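Long-range contacts in digeranylgeranylglycerophospholipid reductase (Sulfolobus acidocaldarius, PDB 3ATQ), which reduces the isoprenoid double bonds of unsaturated archaeol phospholipids with the help of FAD, yielding the saturated diphytanyl lipids of archaeal membranes: residues D180-V185 / P271-L276; G215-F220 / D251-D256. All coordinates share one frame; numbering follows the deposited sequence.

Interaction 1. Residues D180-V185 / P271-L276. With C14 (tetradecane), chain C.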
# COMPACT_ATOMS: atom_id res chain seq x y z
N ASP A 180 2.16 15.39 -3.93
CA ASP A 180 1.96 14.86 -5.28
C ASP A 180 3.09 13.92 -5.69
O ASP A 180 2.85 12.89 -6.34
CB ASP A 180 1.91 16.03 -6.30
CG ASP A 180 0.58 16.74 -6.31
OD1 ASP A 180 -0.42 16.18 -5.81
OD2 ASP A 180 0.55 17.87 -6.83
N LYS A 181 4.32 14.26 -5.32
CA LYS A 181 5.45 13.41 -5.69
C LYS A 181 5.61 12.15 -4.82
O LYS A 181 6.52 11.34 -5.06
CB LYS A 181 6.75 14.22 -5.67
CG LYS A 181 6.85 15.28 -6.79
CD LYS A 181 8.21 15.99 -6.74
CE LYS A 181 8.14 17.33 -7.45
NZ LYS A 181 9.40 18.13 -7.28
N ASP A 182 4.74 12.00 -3.83
CA ASP A 182 4.80 10.87 -2.90
C ASP A 182 3.70 9.90 -3.25
O ASP A 182 3.30 9.06 -2.44
CB ASP A 182 4.65 11.35 -1.46
CG ASP A 182 5.94 11.96 -0.90
OD1 ASP A 182 6.97 11.91 -1.59
OD2 ASP A 182 5.91 12.45 0.25
N ALA A 183 3.20 10.01 -4.48
CA ALA A 183 2.24 9.04 -4.98
C ALA A 183 2.46 8.77 -6.45
O ALA A 183 3.08 9.59 -7.15
CB ALA A 183 0.82 9.53 -4.73
N ASP A 184 1.96 7.62 -6.91
CA ASP A 184 1.85 7.33 -8.33
C ASP A 184 0.39 7.35 -8.77
O ASP A 184 -0.53 7.19 -7.94
CB ASP A 184 2.38 5.93 -8.63
CG ASP A 184 3.88 5.85 -8.68
OD1 ASP A 184 4.60 6.80 -8.31
OD2 ASP A 184 4.34 4.78 -9.13
N VAL A 185 0.16 7.58 -10.06
CA VAL A 185 -1.15 7.19 -10.58
C VAL A 185 -0.93 5.91 -11.32
O VAL A 185 0.15 5.67 -11.88
CB VAL A 185 -1.86 8.28 -11.45
CG1 VAL A 185 -2.08 9.54 -10.60
CG2 VAL A 185 -1.07 8.60 -12.70
N PRO A 271 -0.50 5.69 -2.99
CA PRO A 271 0.54 6.39 -2.17
C PRO A 271 1.85 5.62 -2.21
O PRO A 271 1.83 4.39 -2.29
CB PRO A 271 -0.03 6.36 -0.75
CG PRO A 271 -1.44 5.82 -0.87
CD PRO A 271 -1.63 5.18 -2.18
N THR A 272 3.00 6.29 -2.17
CA THR A 272 4.28 5.57 -2.27
C THR A 272 5.27 6.21 -1.32
O THR A 272 6.28 6.78 -1.75
CB THR A 272 4.89 5.54 -3.74
OG1 THR A 272 5.09 6.87 -4.21
CG2 THR A 272 3.96 4.83 -4.73
N ARG A 273 4.96 6.16 -0.02
CA ARG A 273 5.77 6.84 0.97
C ARG A 273 5.70 6.13 2.32
O ARG A 273 4.92 5.20 2.51
CB ARG A 273 5.31 8.30 1.10
CG ARG A 273 3.79 8.48 1.32
CD ARG A 273 3.55 9.83 2.05
NE ARG A 273 3.80 9.70 3.49
CZ ARG A 273 3.61 10.69 4.36
NH1 ARG A 273 3.22 11.90 3.93
NH2 ARG A 273 3.81 10.47 5.66
N ARG A 274 6.49 6.60 3.26
CA ARG A 274 6.37 6.25 4.68
C ARG A 274 4.90 6.42 5.15
O ARG A 274 4.17 7.23 4.59
CB ARG A 274 7.28 7.17 5.50
CG ARG A 274 6.91 8.67 5.38
CD ARG A 274 8.13 9.63 5.51
NE ARG A 274 7.70 11.03 5.30
CZ ARG A 274 7.35 11.57 4.12
NH1 ARG A 274 7.38 10.88 2.99
NH2 ARG A 274 6.95 12.84 4.07
N PRO A 275 4.48 5.68 6.18
CA PRO A 275 3.06 5.84 6.56
C PRO A 275 2.75 7.21 7.17
O PRO A 275 3.66 8.01 7.39
CB PRO A 275 2.83 4.71 7.59
CG PRO A 275 4.20 4.39 8.14
CD PRO A 275 5.21 4.73 7.05
N LEU A 276 1.48 7.49 7.42
CA LEU A 276 1.14 8.67 8.23
C LEU A 276 2.05 8.78 9.45
O LEU A 276 2.28 7.78 10.15
CB LEU A 276 -0.30 8.58 8.71
CG LEU A 276 -1.51 9.03 7.91
CD1 LEU A 276 -2.74 9.02 8.86
CD2 LEU A 276 -1.35 10.41 7.30
C01 C14 C . 3.66 -8.78 -5.21
C02 C14 C . 3.20 -7.34 -5.05
C03 C14 C . 3.71 -6.47 -6.19
C04 C14 C . 2.55 -5.86 -6.97
C05 C14 C . 2.48 -4.35 -6.82
C06 C14 C . 1.80 -3.72 -8.04
C07 C14 C . 1.53 -2.24 -7.80
C08 C14 C . 1.31 -1.46 -9.09
C09 C14 C . 1.67 0.03 -8.95
C10 C14 C . 3.15 0.27 -9.24
C11 C14 C . 3.58 1.70 -8.92
C12 C14 C . 4.65 1.76 -7.82
C13 C14 C . 6.07 1.89 -8.37
C14 C14 C . 6.94 2.83 -7.55
O HOH W 1 3.54 13.34 1.45
O HOH W 2 6.10 8.19 -6.39

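Interaction 2. Residues G215-F220 / D251-D256. With C14 (tetradecane), chain C.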
# COMPACT_ATOMS: atom_id res chain seq x y z
N GLY A 215 7.66 4.82 -12.13
CA GLY A 215 6.92 3.61 -11.77
C GLY A 215 7.43 2.44 -12.60
O GLY A 215 8.64 2.26 -12.76
N TYR A 216 6.51 1.60 -13.09
CA TYR A 216 6.88 0.51 -13.98
C TYR A 216 5.66 -0.02 -14.69
O TYR A 216 4.54 0.34 -14.34
CB TYR A 216 7.60 -0.62 -13.25
CG TYR A 216 6.86 -1.26 -12.10
CD1 TYR A 216 5.85 -2.20 -12.34
CD2 TYR A 216 7.21 -0.97 -10.77
CE1 TYR A 216 5.18 -2.83 -11.27
CE2 TYR A 216 6.54 -1.60 -9.70
CZ TYR A 216 5.53 -2.53 -9.97
OH TYR A 216 4.84 -3.18 -8.95
N TRP A 217 5.92 -0.84 -15.71
CA TRP A 217 4.88 -1.58 -16.41
C TRP A 217 4.81 -2.98 -15.84
O TRP A 217 5.83 -3.54 -15.44
CB TRP A 217 5.23 -1.69 -17.90
CG TRP A 217 4.71 -0.58 -18.76
CD1 TRP A 217 5.31 0.62 -19.01
CD2 TRP A 217 3.48 -0.58 -19.49
NE1 TRP A 217 4.54 1.37 -19.86
CE2 TRP A 217 3.42 0.65 -20.18
CE3 TRP A 217 2.44 -1.51 -19.65
CZ2 TRP A 217 2.35 0.98 -21.00
CZ3 TRP A 217 1.39 -1.19 -20.47
CH2 TRP A 217 1.34 0.05 -21.13
N TRP A 218 3.63 -3.58 -15.86
CA TRP A 218 3.51 -4.94 -15.41
C TRP A 218 2.61 -5.78 -16.27
O TRP A 218 1.77 -5.27 -16.97
CB TRP A 218 3.03 -5.00 -13.95
CG TRP A 218 1.59 -4.68 -13.71
CD1 TRP A 218 0.51 -5.53 -13.84
CD2 TRP A 218 1.07 -3.43 -13.25
NE1 TRP A 218 -0.66 -4.85 -13.51
CE2 TRP A 218 -0.33 -3.57 -13.13
CE3 TRP A 218 1.66 -2.21 -12.92
CZ2 TRP A 218 -1.16 -2.53 -12.70
CZ3 TRP A 218 0.83 -1.16 -12.48
CH2 TRP A 218 -0.56 -1.33 -12.39
N TYR A 219 2.81 -7.09 -16.17
CA TYR A 219 2.05 -8.08 -16.90
C TYR A 219 1.86 -9.21 -15.88
O TYR A 219 2.78 -9.99 -15.64
CB TYR A 219 2.89 -8.49 -18.12
CG TYR A 219 2.32 -9.55 -19.04
CD1 TYR A 219 1.70 -9.20 -20.25
CD2 TYR A 219 2.44 -10.90 -18.74
CE1 TYR A 219 1.19 -10.19 -21.12
CE2 TYR A 219 1.95 -11.89 -19.60
CZ TYR A 219 1.32 -11.53 -20.78
OH TYR A 219 0.84 -12.52 -21.63
N PHE A 220 0.68 -9.26 -15.25
CA PHE A 220 0.40 -10.22 -14.16
C PHE A 220 -0.62 -11.25 -14.66
O PHE A 220 -1.81 -10.95 -14.72
CB PHE A 220 -0.20 -9.53 -12.92
CG PHE A 220 0.75 -8.59 -12.18
CD1 PHE A 220 2.10 -8.51 -12.50
CD2 PHE A 220 0.25 -7.81 -11.12
CE1 PHE A 220 2.98 -7.63 -11.77
CE2 PHE A 220 1.10 -6.93 -10.40
CZ PHE A 220 2.46 -6.85 -10.72
N ASP A 251 1.58 -2.43 -26.65
CA ASP A 251 2.07 -3.42 -27.62
C ASP A 251 3.48 -3.93 -27.30
O ASP A 251 3.82 -5.08 -27.62
CB ASP A 251 2.02 -2.85 -29.05
CG ASP A 251 0.59 -2.65 -29.56
OD1 ASP A 251 -0.35 -3.30 -29.04
OD2 ASP A 251 0.40 -1.85 -30.50
N LYS A 252 4.29 -3.08 -26.68
CA LYS A 252 5.65 -3.45 -26.32
C LYS A 252 5.65 -4.50 -25.21
O LYS A 252 6.47 -5.41 -25.22
CB LYS A 252 6.46 -2.22 -25.92
CG LYS A 252 7.87 -2.54 -25.50
CD LYS A 252 8.62 -1.29 -25.07
CE LYS A 252 10.10 -1.61 -24.89
NZ LYS A 252 10.89 -0.38 -24.55
N TYR A 253 4.70 -4.39 -24.28
CA TYR A 253 4.66 -5.21 -23.08
C TYR A 253 3.66 -6.36 -23.14
O TYR A 253 3.81 -7.36 -22.43
CB TYR A 253 4.40 -4.32 -21.87
CG TYR A 253 5.50 -3.29 -21.74
CD1 TYR A 253 6.81 -3.69 -21.49
CD2 TYR A 253 5.24 -1.94 -21.92
CE1 TYR A 253 7.84 -2.77 -21.40
CE2 TYR A 253 6.27 -1.00 -21.84
CZ TYR A 253 7.56 -1.43 -21.58
OH TYR A 253 8.57 -0.52 -21.49
N ALA A 254 2.64 -6.21 -23.97
CA ALA A 254 1.60 -7.23 -24.07
C ALA A 254 1.18 -7.36 -25.53
O ALA A 254 0.06 -7.03 -25.88
CB ALA A 254 0.40 -6.85 -23.20
N PRO A 255 2.11 -7.84 -26.39
CA PRO A 255 1.78 -7.95 -27.82
C PRO A 255 0.73 -9.02 -28.10
O PRO A 255 0.23 -9.12 -29.21
CB PRO A 255 3.12 -8.34 -28.46
CG PRO A 255 3.87 -9.03 -27.38
CD PRO A 255 3.47 -8.32 -26.10
N ASP A 256 0.39 -9.79 -27.07
CA ASP A 256 -0.39 -11.02 -27.17
C ASP A 256 -1.84 -10.87 -26.70
O ASP A 256 -2.61 -11.84 -26.73
CB ASP A 256 0.28 -12.11 -26.32
CG ASP A 256 0.48 -11.68 -24.85
OD1 ASP A 256 1.10 -10.63 -24.61
OD2 ASP A 256 0.00 -12.39 -23.94
C01 C14 C . 3.66 -8.78 -5.21
C02 C14 C . 3.20 -7.34 -5.05
C03 C14 C . 3.71 -6.47 -6.19
C04 C14 C . 2.55 -5.86 -6.97
C05 C14 C . 2.48 -4.35 -6.82
C06 C14 C . 1.80 -3.72 -8.04
C07 C14 C . 1.53 -2.24 -7.80
C08 C14 C . 1.31 -1.46 -9.09
C09 C14 C . 1.67 0.03 -8.95
C10 C14 C . 3.15 0.27 -9.24
C11 C14 C . 3.58 1.70 -8.92
C12 C14 C . 4.65 1.76 -7.82
C13 C14 C . 6.07 1.89 -8.37
C14 C14 C . 6.94 2.83 -7.55

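Interaction 1. Residues D180-V185 / P271-L276
Two sets of torsions bring Asp-182 and Arg-274 together: CG of Asp-182 stands anti to its carbonyl carbon (chi1 -78°), while CG of Arg-274 sits between backbone N and carbonyl carbon (chi1 62°), and a bend at chi2 turns its guanidinium toward the aspartate. The setting is the mixed sheet of the catalytic domain, where strand 183-193 runs antiparallel to the outer strand 261-271; Ala-183 and Pro-271 form a non-hydrogen-bonded pair, CB of Ala-183 packing against CA of Pro-271. Just beyond this pair, Thr-272 N donates to Asp-182 O at 2.8 Å and ties the departing loop to the residue just before the strand. The salt bridge from Arg-274 NH1 to Asp-182 OD2 is weak, at 3.5 Å: OD2 lies at the guanidinium edge, but the carboxylate plane is turned 85° from it. The stronger partners come from helix 332-357, Arg-352 for Asp-182 OD1 and Asp-349 for Arg-274 NH1, a network that probably spreads the buried charge. Water 1 donates to Asp-182 OD2 and accepts from Arg-273 NH1, linking a second arginine to the same oxygen. The two guanidinium groups lie face against face, CZ of Arg-273 3.8 Å above the plane of Arg-274; Arg-273 is held in this pose by NE bonding to Arg-274 O at 2.7 Å and NH2 to Pro-275 O. Toward the bound tetradecane, water 2 bridges Thr-272 OG1 and Asp-184 OD1, while Asp-184 OD2 comes to 3.2 Å from tetradecane C11.

Interaction 2. Residues G215-F220 / D251-D256
Strand residues Trp-217 to Tyr-219 run at 29° to the chain that leaves helix 242-253, and the two backbones approach most closely at Tyr-219 and Ala-254, whose CA atoms are 7.2 Å apart. The strand alternates: Trp-217 and Tyr-219 point to the helix end, whereas Tyr-216, Trp-218 and Phe-220 turn to the bound tetradecane. Trp-217 and Tyr-253 form a face-to-face stack, the five-membered ring and the phenol ring having centroids 4.1 Å apart and planes inclined at 28°. Because of the tilt, Tyr-253 CD2 dips to 3.3 Å from Trp-217 CD2, and Trp-217 CB adds a CH-pi contact over the centre of the same phenol face. CG of Lys-252 covers the opposite face, holding the ring between two layers. Thr-211 fixes both polar ends, its carbonyl O accepting from Trp-217 NE1 and its OG1 hydrogen-bonding Tyr-253 OH. Were Trp-217 replaced by an alanine, one face of Tyr-253 is likely to lose its stacking partner and the Thr-211 carbonyl its indole donor. Tyr-219, extended with CG anti to the backbone N (chi1 179°), passes alongside Ala-254, whose CB lies at the ring edge 4.0 Å from CD1. Tyr-219 OH donates to Asp-256 OD2 in a very short bond of 2.5 Å. On the other side of the strand, Tyr-216 OH, which also bonds the backbone O of His-298, lies 3.2 Å from tetradecane C06, and Trp-218 CZ3 is 3.4 Å from C08. Trp-218 and Phe-220 also touch the flavin cofactor. This is a helix-backed mixed beta-sheet whose other face lines a hydrocarbon-binding pocket beside FAD, consistent with the lipid site of a geranylgeranyl reductase.

Overall arrangement
Interactions 1 and 2 reach the same mixed sheet, in which strand 226-234 separates strand 216-221 from strand 183-193, with 261-271 at the outer edge. Their centres are about 23 Å apart, yet the segments meet directly where Asp-184 OD2 packs 3.9 Å from Gly-215 CA. Tetradecane touches both and probably marks part of the path of the lipid chains. Both also reach the flavin's surroundings. In interaction 1 the side chain of Pro-271 is about 6 Å from the cofactor and about 4 Å from that of the FAD-binding Asp-289; in interaction 2 the pocket-facing Trp-218 and Phe-220 touch the cofactor, while the side chain of Trp-217, on the helix-covered face, stays about 11 Å from the bound dihydroflavine-adenine dinucleotide.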